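Local atomic coordinates of shikimate kinase (Bacteroides thetaiotaomicron, PDB entry 3VAA), a protein that probably phosphorylates the 3-hydroxyl group of shikimate with ATP, a magnesium-dependent step on the route to chorismate and the aromatic amino acids. Residues M25-L30 with E93-V98; V51-L56 with V98-G103; L124-D129 with F175-L180; T118-F123 with A171-N176. All blocks are in the same frame, centred on the assembly; numbering follows the deposited sequence. Where two conformers were deposited one is given.

Contact 1: M25-L30 with E93-V98; sequences MVRIFL and EFENVV
R27 and V97 pair in parallel where strands 27-31 and 97-100 begin, two neighbours in the five-stranded parallel sheet of the shikimate kinase fold, a P-loop kinase architecture. Of the backbone bonds, I28 N donates to V97 O at 3.1 Å. Just before the strands a side chain takes over: N96 turns its amide back so that OD1 accepts from V26 N at 3.0 Å, almost linearly. The side-chain-to-backbone bonds on the other segment belong to R27. Its chain leaves extended and bends at chi3 (-65°), which lays the guanidinium side-on against the carbonyl of F94. NE and NH2 both give to F94 O, at 2.8 Å and 3.0 Å; the oxygen sits in the guanidinium plane, in line with NE but with NH2 well above its carbonyl plane. NH1 goes to T118 O, and this fixes the group's rotation from a second side. Apolar contacts flank these bonds: L30 CD1 meets V98 CG1 at 3.9 Å on the side of helix 38-49, and the M25 and E95 side chains cross nearly perpendicular, M25 CG 3.5 Å from E95 CB. M25, bent at chi2 and chi3, finally sets CE over one guanidinium face, toward its rim and 3.8 Å from R27 NH2.

Contact 2: V51-L56 with V98-G103; sequences VPFIDL and VISTGG
V51 reaches V98 before the strands pair: its CG2, held between the backbone N and the carbonyl carbon, meets V98 CG2 at 3.8 Å, the side chains crossing at about a right angle. P52 contributes its carbonyl, to which V98 N donates at 3.1 Å. F53 stands on the same face of the sheet as V98 and S100. With CG anti to the backbone N (chi1 168°) its ring runs forward along the neighbouring strand, past V98 CG1 at CD1, until CZ lies 3.6 Å from S100 CB; K43 and A46 of helix 38-49 also pack on this side chain. I54 works through its backbone: I54 N donates to V98 O (2.8 Å), and I54 O accepts from S100 N (2.8 Å), while its side chain rises on the other face beside I99. D55 pairs with S100 but points its carboxylate onward, OD1 capping D57 N at the start of helix 56-64. L56 N closes the series on S100 O at 2.8 Å, and L56 CB rests 3.3 Å from that oxygen. Strand 53-55 is thus the outer parallel neighbour of strand 97-100 in the P-loop kinase fold, and their C-terminal ends lead to D57 and G103 of the predicted shikimate site.

Contact 3: L124-D129 with F175-L180; sequences LNVHPD and FNADEL
Two parallel strands end here side by side at the C-terminal margin of the sheet, close to the P-loop, and an Asx turn beginning at N176 carries the outer one away. L124 pairs with F175 and N125 with N176. N125 N donates to F175 O at 2.8 Å, and N125 O accepts from A177 N at 3.0 Å. The turn then brings a carboxylate across. N176 OD1 accepts from D178 N at 2.8 Å, while N176 ND2 reaches D178 OD2 at 3.0 Å from above the carboxylate plane, so one amide holds both the backbone and the side chain of D178. With CG beside its own backbone N (chi1 -71°), D178 directs OD1 at H127 N, 3.0 Å away; the bond is nearly straight, 167°, and uses the syn lone pair. The same oxygen lies 3.6 Å from V126 CG1, the V126 and D178 side chains running antiparallel alongside one another. A177 CB packs against both V126 CG2, at 3.5 Å, and the CB of L124. H127 is in turn the N-cap of helix 128-137: its ring swings away from D178, and ND1 accepts from D129 N at 3.1 Å. R134 of this helix packs on V126 and bonds to A177 O. Helix 183-196 covers F175 and L180, whereas L124 and F175 lean on L41 of helix 38-49, the helix that begins within the P-loop.

Contact 4: T118-F123 with A171-N176; sequences TGKTVF and AQYIFN
Y173 CG lies anti to its carbonyl carbon (chi1 -59°), which swings the phenol back across K120, while K120 runs extended and bends only at chi4 (-71°). The two cross obliquely: Y173 CE2 rests 3.8 Å from K120 CB, and K120 NZ gives Y173 OH a weak bond of 3.3 Å, its stronger partner being L197 O near the C-terminus. T121 O sits at the ring's edge, near its plane, 3.4 Å from Y173 CD2, and also takes the bond from Y173 N. Over one face of the ring lies Q172 CG, toward the rim. These residues start the pairing of strand 120-125 with the outermost strand, 173-176, of the parallel sheet of this P-loop kinase fold; the short strand segments are inclined by 40°. F123 N reaches Y173 O at 2.8 Å, and F175 N donates to F123 O. On the face of V122 its CG1 lies beside F175 CB at 3.8 Å, pointing the same way, with L193 of helix 183-196 packed on both residues. A171 CB, just before the strand, packs on F123 CB at 3.7 Å, and on the F123 face CD2 meets I174 CG2. One water accepts from T121 N and lies 2.6 Å from Q172 OE1.

All four contacts are parallel pairings in one sheet. Contacts 1 and 2 share V98 and set strand 97-100 between 27-31 and 53-55; contacts 3 and 4 share F175 and N176 and follow one strand pair from start to exit. Strand 27-31 bonds to 120-125 and so joins the two halves. Contact 2 lies nearest the chain centre, about 8 Å between centres, with one exposed touching residue; the others sit farther out with more, 3 and 4 on edge strand 173-176. Polar side chains work at strand ends: an arginine at the start of one strand and an asparagine just before the other in contact 1, an Asx turn and aspartate in contact 3. Contact 2 relies chiefly on backbone bonds; contact 4 adds aromatic packing.

Contact 1: M25-L30 with E93-V98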
# COMPACT_ATOMS: atom_id res chain seq x y z
N MET A 25 -20.35 -9.23 0.12
CA MET A 25 -19.47 -8.49 1.03
C MET A 25 -18.16 -8.15 0.32
O MET A 25 -17.59 -9.00 -0.37
CB MET A 25 -19.22 -9.33 2.29
CG MET A 25 -18.42 -8.64 3.39
SD MET A 25 -16.63 -8.64 3.17
CE MET A 25 -16.24 -10.38 3.40
N VAL A 26 -17.69 -6.92 0.48
CA VAL A 26 -16.44 -6.47 -0.14
C VAL A 26 -15.30 -6.29 0.88
O VAL A 26 -15.48 -5.64 1.90
CB VAL A 26 -16.64 -5.10 -0.82
CG1 VAL A 26 -15.31 -4.58 -1.36
CG2 VAL A 26 -17.67 -5.21 -1.93
N ARG A 27 -14.15 -6.88 0.59
CA ARG A 27 -12.94 -6.70 1.42
C ARG A 27 -11.73 -6.71 0.48
O ARG A 27 -11.34 -7.76 -0.07
CB ARG A 27 -12.80 -7.76 2.51
CG ARG A 27 -11.56 -7.56 3.43
CD ARG A 27 -11.42 -8.73 4.36
NE ARG A 27 -12.54 -8.81 5.27
CZ ARG A 27 -13.17 -9.93 5.64
NH1 ARG A 27 -12.85 -11.12 5.15
NH2 ARG A 27 -14.16 -9.84 6.51
N ILE A 28 -11.16 -5.53 0.27
CA ILE A 28 -10.03 -5.35 -0.63
C ILE A 28 -8.77 -4.92 0.11
O ILE A 28 -8.83 -4.08 1.01
CB ILE A 28 -10.34 -4.20 -1.68
CG1 ILE A 28 -11.70 -4.39 -2.35
CG2 ILE A 28 -9.21 -4.08 -2.71
CD1 ILE A 28 -11.83 -5.64 -3.10
N PHE A 29 -7.63 -5.52 -0.23
CA PHE A 29 -6.34 -5.12 0.35
C PHE A 29 -5.49 -4.53 -0.78
O PHE A 29 -5.35 -5.15 -1.82
CB PHE A 29 -5.57 -6.30 0.92
CG PHE A 29 -6.21 -6.94 2.10
CD1 PHE A 29 -6.07 -6.40 3.35
CD2 PHE A 29 -6.91 -8.15 1.96
CE1 PHE A 29 -6.63 -7.01 4.44
CE2 PHE A 29 -7.48 -8.76 3.05
CZ PHE A 29 -7.36 -8.19 4.28
N LEU A 30 -4.92 -3.35 -0.56
CA LEU A 30 -4.04 -2.74 -1.54
C LEU A 30 -2.62 -2.81 -1.00
O LEU A 30 -2.35 -2.49 0.18
CB LEU A 30 -4.44 -1.28 -1.84
CG LEU A 30 -5.89 -1.07 -2.27
CD1 LEU A 30 -6.20 0.42 -2.44
CD2 LEU A 30 -6.25 -1.84 -3.53
N GLU A 93 -10.94 -8.56 9.71
CA GLU A 93 -12.25 -9.02 10.15
C GLU A 93 -13.35 -8.05 9.75
O GLU A 93 -14.52 -8.41 9.78
CB GLU A 93 -12.26 -9.29 11.66
CG GLU A 93 -11.24 -10.33 12.08
CD GLU A 93 -11.34 -10.72 13.55
OE1 GLU A 93 -12.42 -10.56 14.14
OE2 GLU A 93 -10.33 -11.19 14.11
N PHE A 94 -12.99 -6.82 9.38
CA PHE A 94 -13.99 -5.84 8.91
C PHE A 94 -14.60 -6.26 7.57
O PHE A 94 -13.93 -6.86 6.73
CB PHE A 94 -13.39 -4.43 8.75
CG PHE A 94 -12.69 -3.90 9.98
CD1 PHE A 94 -13.03 -4.34 11.25
CD2 PHE A 94 -11.75 -2.90 9.85
CE1 PHE A 94 -12.38 -3.83 12.38
CE2 PHE A 94 -11.12 -2.36 10.97
CZ PHE A 94 -11.43 -2.83 12.23
N GLU A 95 -15.88 -5.94 7.39
CA GLU A 95 -16.62 -6.25 6.16
C GLU A 95 -16.97 -4.96 5.43
O GLU A 95 -17.27 -3.94 6.08
CB GLU A 95 -17.89 -7.05 6.50
CG GLU A 95 -17.61 -8.40 7.13
CD GLU A 95 -18.87 -9.23 7.39
OE1 GLU A 95 -19.98 -8.67 7.36
OE2 GLU A 95 -18.73 -10.45 7.63
N ASN A 96 -16.93 -5.00 4.09
CA ASN A 96 -17.25 -3.84 3.24
C ASN A 96 -16.28 -2.71 3.50
O ASN A 96 -16.63 -1.68 4.08
CB ASN A 96 -18.69 -3.41 3.43
CG ASN A 96 -19.64 -4.46 2.98
OD1 ASN A 96 -19.46 -5.05 1.92
ND2 ASN A 96 -20.67 -4.73 3.78
N VAL A 97 -15.05 -2.93 3.06
CA VAL A 97 -13.97 -2.00 3.31
C VAL A 97 -12.86 -2.16 2.29
O VAL A 97 -12.70 -3.21 1.68
CB VAL A 97 -13.41 -2.26 4.75
CG1 VAL A 97 -12.80 -3.67 4.87
CG2 VAL A 97 -12.39 -1.25 5.13
N VAL A 98 -12.12 -1.07 2.08
CA VAL A 98 -10.92 -1.08 1.26
C VAL A 98 -9.81 -0.75 2.24
O VAL A 98 -9.89 0.25 2.97
CB VAL A 98 -10.93 -0.02 0.14
CG1 VAL A 98 -9.57 -0.01 -0.57
CG2 VAL A 98 -12.06 -0.31 -0.82

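Contact 2: V51-L56 with V98-G103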
# COMPACT_ATOMS: atom_id res chain seq x y z
N VAL A 51 -17.87 2.30 0.34
CA VAL A 51 -17.42 1.60 1.55
C VAL A 51 -16.31 2.46 2.15
O VAL A 51 -15.71 3.28 1.45
CB VAL A 51 -16.90 0.18 1.27
CG1 VAL A 51 -17.98 -0.69 0.66
CG2 VAL A 51 -15.68 0.23 0.37
N PRO A 52 -16.04 2.30 3.45
CA PRO A 52 -14.97 3.10 4.04
C PRO A 52 -13.59 2.66 3.61
O PRO A 52 -13.40 1.51 3.22
CB PRO A 52 -15.14 2.86 5.55
CG PRO A 52 -16.01 1.69 5.69
CD PRO A 52 -16.85 1.62 4.47
N PHE A 53 -12.63 3.58 3.67
CA PHE A 53 -11.23 3.30 3.36
C PHE A 53 -10.45 3.34 4.67
O PHE A 53 -10.61 4.26 5.47
CB PHE A 53 -10.67 4.36 2.42
CG PHE A 53 -9.18 4.32 2.27
CD1 PHE A 53 -8.59 3.41 1.41
CD2 PHE A 53 -8.37 5.21 2.96
CE1 PHE A 53 -7.22 3.37 1.26
CE2 PHE A 53 -6.99 5.17 2.83
CZ PHE A 53 -6.42 4.27 1.97
N ILE A 54 -9.64 2.31 4.88
CA ILE A 54 -8.80 2.21 6.07
C ILE A 54 -7.31 2.06 5.68
O ILE A 54 -6.95 1.15 4.95
CB ILE A 54 -9.20 0.98 6.94
CG1 ILE A 54 -10.66 1.12 7.40
CG2 ILE A 54 -8.26 0.83 8.17
CD1 ILE A 54 -11.13 -0.03 8.25
N ASP A 55 -6.47 2.97 6.17
CA ASP A 55 -5.02 2.89 5.98
C ASP A 55 -4.49 2.17 7.23
O ASP A 55 -4.70 2.62 8.35
CB ASP A 55 -4.44 4.30 5.88
CG ASP A 55 -2.92 4.34 5.79
OD1 ASP A 55 -2.24 3.35 6.06
OD2 ASP A 55 -2.40 5.42 5.45
N LEU A 56 -3.86 1.02 7.05
CA LEU A 56 -3.37 0.25 8.20
C LEU A 56 -2.46 1.04 9.13
O LEU A 56 -2.55 0.90 10.35
CB LEU A 56 -2.68 -1.03 7.74
CG LEU A 56 -2.24 -2.03 8.83
CD1 LEU A 56 -3.38 -2.36 9.76
CD2 LEU A 56 -1.67 -3.30 8.16
N VAL A 98 -12.12 -1.07 2.08
CA VAL A 98 -10.92 -1.08 1.26
C VAL A 98 -9.81 -0.75 2.24
O VAL A 98 -9.89 0.25 2.97
CB VAL A 98 -10.93 -0.02 0.14
CG1 VAL A 98 -9.57 -0.01 -0.57
CG2 VAL A 98 -12.06 -0.31 -0.82
N ILE A 99 -8.79 -1.60 2.26
CA ILE A 99 -7.69 -1.51 3.20
C ILE A 99 -6.35 -1.32 2.52
O ILE A 99 -5.94 -2.13 1.71
CB ILE A 99 -7.60 -2.79 4.07
CG1 ILE A 99 -8.90 -2.99 4.84
CG2 ILE A 99 -6.37 -2.68 5.01
CD1 ILE A 99 -9.08 -4.35 5.49
N SER A 100 -5.66 -0.24 2.85
CA SER A 100 -4.33 0.01 2.34
C SER A 100 -3.30 -0.46 3.38
O SER A 100 -3.49 -0.28 4.59
CB SER A 100 -4.13 1.48 2.05
OG SER A 100 -2.80 1.69 1.65
N THR A 101 -2.23 -1.08 2.91
CA THR A 101 -1.19 -1.60 3.78
C THR A 101 0.13 -0.85 3.55
O THR A 101 0.35 -0.28 2.49
CB THR A 101 -0.99 -3.13 3.57
OG1 THR A 101 -0.58 -3.37 2.22
CG2 THR A 101 -2.27 -3.87 3.83
N GLY A 102 0.99 -0.83 4.56
CA GLY A 102 2.30 -0.18 4.43
C GLY A 102 3.13 -0.96 3.43
O GLY A 102 2.92 -2.16 3.20
N GLY A 103 4.13 -0.30 2.87
CA GLY A 103 4.97 -0.90 1.85
C GLY A 103 5.70 -2.16 2.25
O GLY A 103 6.01 -2.98 1.40

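Contact 3: L124-D129 with F175-L180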
# COMPACT_ATOMS: atom_id res chain seq x y z
N LEU A 124 -0.43 -2.73 -6.57
CA LEU A 124 -0.37 -1.55 -7.44
C LEU A 124 1.03 -1.50 -8.02
O LEU A 124 1.98 -1.05 -7.37
CB LEU A 124 -0.66 -0.24 -6.69
CG LEU A 124 -2.13 0.04 -6.38
CD1 LEU A 124 -2.72 -1.00 -5.46
CD2 LEU A 124 -2.28 1.47 -5.80
N ASN A 125 1.15 -2.03 -9.23
CA ASN A 125 2.39 -2.09 -9.95
C ASN A 125 2.62 -0.77 -10.66
O ASN A 125 1.82 -0.37 -11.51
CB ASN A 125 2.29 -3.25 -10.97
CG ASN A 125 3.53 -3.37 -11.85
OD1 ASN A 125 4.65 -3.15 -11.39
ND2 ASN A 125 3.32 -3.74 -13.10
N VAL A 126 3.70 -0.12 -10.29
CA VAL A 126 4.06 1.19 -10.85
C VAL A 126 5.51 1.17 -11.32
O VAL A 126 6.42 0.77 -10.61
CB VAL A 126 3.82 2.29 -9.83
CG1 VAL A 126 4.24 3.69 -10.39
CG2 VAL A 126 2.33 2.31 -9.42
N HIS A 127 5.70 1.59 -12.56
CA HIS A 127 7.01 1.61 -13.18
C HIS A 127 7.93 2.54 -12.39
O HIS A 127 7.50 3.59 -11.92
CB HIS A 127 6.89 2.11 -14.62
CG HIS A 127 8.10 1.85 -15.46
ND1 HIS A 127 9.19 2.69 -15.47
CD2 HIS A 127 8.38 0.85 -16.33
CE1 HIS A 127 10.10 2.21 -16.31
NE2 HIS A 127 9.63 1.10 -16.85
N PRO A 128 9.20 2.15 -12.24
CA PRO A 128 10.13 2.98 -11.47
C PRO A 128 10.27 4.42 -11.99
O PRO A 128 10.54 5.31 -11.20
CB PRO A 128 11.46 2.22 -11.56
CG PRO A 128 11.17 0.92 -12.11
CD PRO A 128 9.77 0.86 -12.62
N ASP A 129 10.10 4.65 -13.29
CA ASP A 129 10.18 6.02 -13.81
C ASP A 129 9.09 6.86 -13.18
O ASP A 129 9.29 8.04 -12.90
CB ASP A 129 10.03 6.06 -15.34
CG ASP A 129 11.22 5.44 -16.07
OD1 ASP A 129 12.29 5.25 -15.44
OD2 ASP A 129 11.09 5.15 -17.29
N PHE A 175 -2.28 -4.76 -10.78
CA PHE A 175 -2.88 -3.63 -11.45
C PHE A 175 -1.86 -2.54 -11.73
O PHE A 175 -1.12 -2.13 -10.85
CB PHE A 175 -4.01 -3.08 -10.58
CG PHE A 175 -4.76 -1.90 -11.17
CD1 PHE A 175 -5.73 -2.10 -12.15
CD2 PHE A 175 -4.54 -0.62 -10.71
CE1 PHE A 175 -6.44 -1.03 -12.67
CE2 PHE A 175 -5.25 0.45 -11.22
CZ PHE A 175 -6.21 0.24 -12.22
N ASN A 176 -1.83 -2.06 -12.97
CA ASN A 176 -0.93 -0.96 -13.33
C ASN A 176 -1.51 0.35 -12.81
O ASN A 176 -2.60 0.79 -13.23
CB ASN A 176 -0.67 -0.94 -14.84
CG ASN A 176 0.19 0.22 -15.28
OD1 ASN A 176 -0.03 1.37 -14.88
ND2 ASN A 176 1.17 -0.06 -16.16
N ALA A 177 -0.79 0.98 -11.89
CA ALA A 177 -1.23 2.19 -11.24
C ALA A 177 -0.39 3.41 -11.68
O ALA A 177 -0.26 4.37 -10.93
CB ALA A 177 -1.18 1.99 -9.71
N ASP A 178 0.18 3.34 -12.89
CA ASP A 178 1.01 4.42 -13.44
C ASP A 178 0.27 5.72 -13.61
O ASP A 178 0.88 6.79 -13.52
CB ASP A 178 1.56 4.07 -14.83
CG ASP A 178 2.64 3.00 -14.82
OD1 ASP A 178 3.25 2.77 -13.76
OD2 ASP A 178 2.89 2.40 -15.90
N GLU A 179 -1.04 5.65 -13.87
CA GLU A 179 -1.80 6.85 -14.22
C GLU A 179 -2.82 7.23 -13.18
O GLU A 179 -3.93 6.74 -13.19
CB GLU A 179 -2.45 6.66 -15.61
CG GLU A 179 -1.40 6.51 -16.73
CD GLU A 179 -1.98 6.62 -18.14
OE1 GLU A 179 -3.03 6.00 -18.41
OE2 GLU A 179 -1.34 7.31 -18.99
N LEU A 180 -2.40 8.11 -12.25
CA LEU A 180 -3.26 8.59 -11.17
C LEU A 180 -3.01 10.06 -10.97
O LEU A 180 -3.22 10.61 -9.87
CB LEU A 180 -2.96 7.82 -9.87
CG LEU A 180 -3.22 6.32 -9.83
CD1 LEU A 180 -2.65 5.74 -8.55
CD2 LEU A 180 -4.70 5.99 -9.97

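Contact 4: T118-F123 with A171-N176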
# COMPACT_ATOMS: atom_id res chain seq x y z
N THR A 118 -8.21 -13.89 2.83
CA THR A 118 -9.31 -13.15 3.47
C THR A 118 -9.97 -12.04 2.65
O THR A 118 -11.06 -11.60 3.00
CB THR A 118 -8.88 -12.56 4.82
OG1 THR A 118 -7.78 -11.66 4.65
CG2 THR A 118 -8.47 -13.68 5.79
N GLY A 119 -9.34 -11.61 1.56
CA GLY A 119 -9.93 -10.58 0.73
C GLY A 119 -9.27 -10.53 -0.63
O GLY A 119 -8.37 -11.33 -0.90
N LYS A 120 -9.74 -9.63 -1.48
CA LYS A 120 -9.20 -9.46 -2.83
C LYS A 120 -7.98 -8.59 -2.66
O LYS A 120 -8.10 -7.41 -2.30
CB LYS A 120 -10.21 -8.79 -3.76
CG LYS A 120 -11.46 -9.62 -4.08
CD LYS A 120 -12.48 -8.80 -4.89
CE LYS A 120 -13.70 -9.63 -5.34
NZ LYS A 120 -13.36 -10.62 -6.40
N THR A 121 -6.82 -9.16 -2.95
CA THR A 121 -5.55 -8.49 -2.75
C THR A 121 -4.97 -8.00 -4.07
O THR A 121 -4.83 -8.75 -5.02
CB THR A 121 -4.60 -9.43 -1.97
OG1 THR A 121 -5.25 -9.78 -0.74
CG2 THR A 121 -3.26 -8.76 -1.66
N VAL A 122 -4.66 -6.71 -4.12
CA VAL A 122 -4.17 -6.07 -5.32
C VAL A 122 -2.78 -5.48 -5.12
O VAL A 122 -2.52 -4.79 -4.11
CB VAL A 122 -5.11 -4.90 -5.73
CG1 VAL A 122 -4.72 -4.31 -7.07
CG2 VAL A 122 -6.56 -5.34 -5.76
N PHE A 123 -1.87 -5.77 -6.05
CA PHE A 123 -0.58 -5.10 -6.07
C PHE A 123 -0.64 -3.96 -7.07
O PHE A 123 -0.91 -4.19 -8.26
CB PHE A 123 0.52 -6.07 -6.41
CG PHE A 123 1.82 -5.43 -6.80
CD1 PHE A 123 2.34 -4.36 -6.10
CD2 PHE A 123 2.58 -5.98 -7.83
CE1 PHE A 123 3.55 -3.79 -6.46
CE2 PHE A 123 3.79 -5.42 -8.19
CZ PHE A 123 4.28 -4.33 -7.51
N ALA A 171 0.36 -11.18 -4.91
CA ALA A 171 -1.00 -10.67 -4.86
C ALA A 171 -1.86 -11.35 -5.93
O ALA A 171 -1.40 -11.58 -7.05
CB ALA A 171 -1.01 -9.15 -5.08
N GLN A 172 -3.10 -11.69 -5.58
CA GLN A 172 -4.01 -12.30 -6.55
C GLN A 172 -4.16 -11.44 -7.78
O GLN A 172 -4.20 -11.95 -8.91
CB GLN A 172 -5.39 -12.54 -5.95
CG GLN A 172 -6.34 -13.17 -6.96
CD GLN A 172 -7.73 -13.46 -6.42
OE1 GLN A 172 -8.08 -13.07 -5.31
NE2 GLN A 172 -8.53 -14.16 -7.22
N TYR A 173 -4.24 -10.12 -7.59
CA TYR A 173 -4.43 -9.19 -8.69
C TYR A 173 -3.26 -8.24 -8.82
O TYR A 173 -2.77 -7.72 -7.82
CB TYR A 173 -5.69 -8.36 -8.48
CG TYR A 173 -6.96 -9.14 -8.34
CD1 TYR A 173 -7.64 -9.60 -9.46
CD2 TYR A 173 -7.50 -9.40 -7.08
CE1 TYR A 173 -8.82 -10.32 -9.33
CE2 TYR A 173 -8.68 -10.10 -6.95
CZ TYR A 173 -9.33 -10.56 -8.07
OH TYR A 173 -10.51 -11.25 -7.94
N ILE A 174 -2.81 -8.02 -10.06
CA ILE A 174 -1.72 -7.08 -10.34
C ILE A 174 -2.32 -6.00 -11.25
O ILE A 174 -2.80 -6.28 -12.35
CB ILE A 174 -0.47 -7.75 -10.92
CG1 ILE A 174 0.09 -8.80 -9.94
CG2 ILE A 174 0.63 -6.71 -11.22
CD1 ILE A 174 1.36 -9.50 -10.42
N PHE A 175 -2.28 -4.76 -10.78
CA PHE A 175 -2.88 -3.63 -11.45
C PHE A 175 -1.86 -2.54 -11.73
O PHE A 175 -1.12 -2.13 -10.85
CB PHE A 175 -4.01 -3.08 -10.58
CG PHE A 175 -4.76 -1.90 -11.17
CD1 PHE A 175 -5.73 -2.10 -12.15
CD2 PHE A 175 -4.54 -0.62 -10.71
CE1 PHE A 175 -6.44 -1.03 -12.67
CE2 PHE A 175 -5.25 0.45 -11.22
CZ PHE A 175 -6.21 0.24 -12.22
N ASN A 176 -1.83 -2.06 -12.97
CA ASN A 176 -0.93 -0.96 -13.33
C ASN A 176 -1.51 0.35 -12.81
O ASN A 176 -2.60 0.79 -13.23
CB ASN A 176 -0.67 -0.94 -14.84
CG ASN A 176 0.19 0.22 -15.28
OD1 ASN A 176 -0.03 1.37 -14.88
ND2 ASN A 176 1.17 -0.06 -16.16
O HOH W 1 -6.76 -12.10 -3.27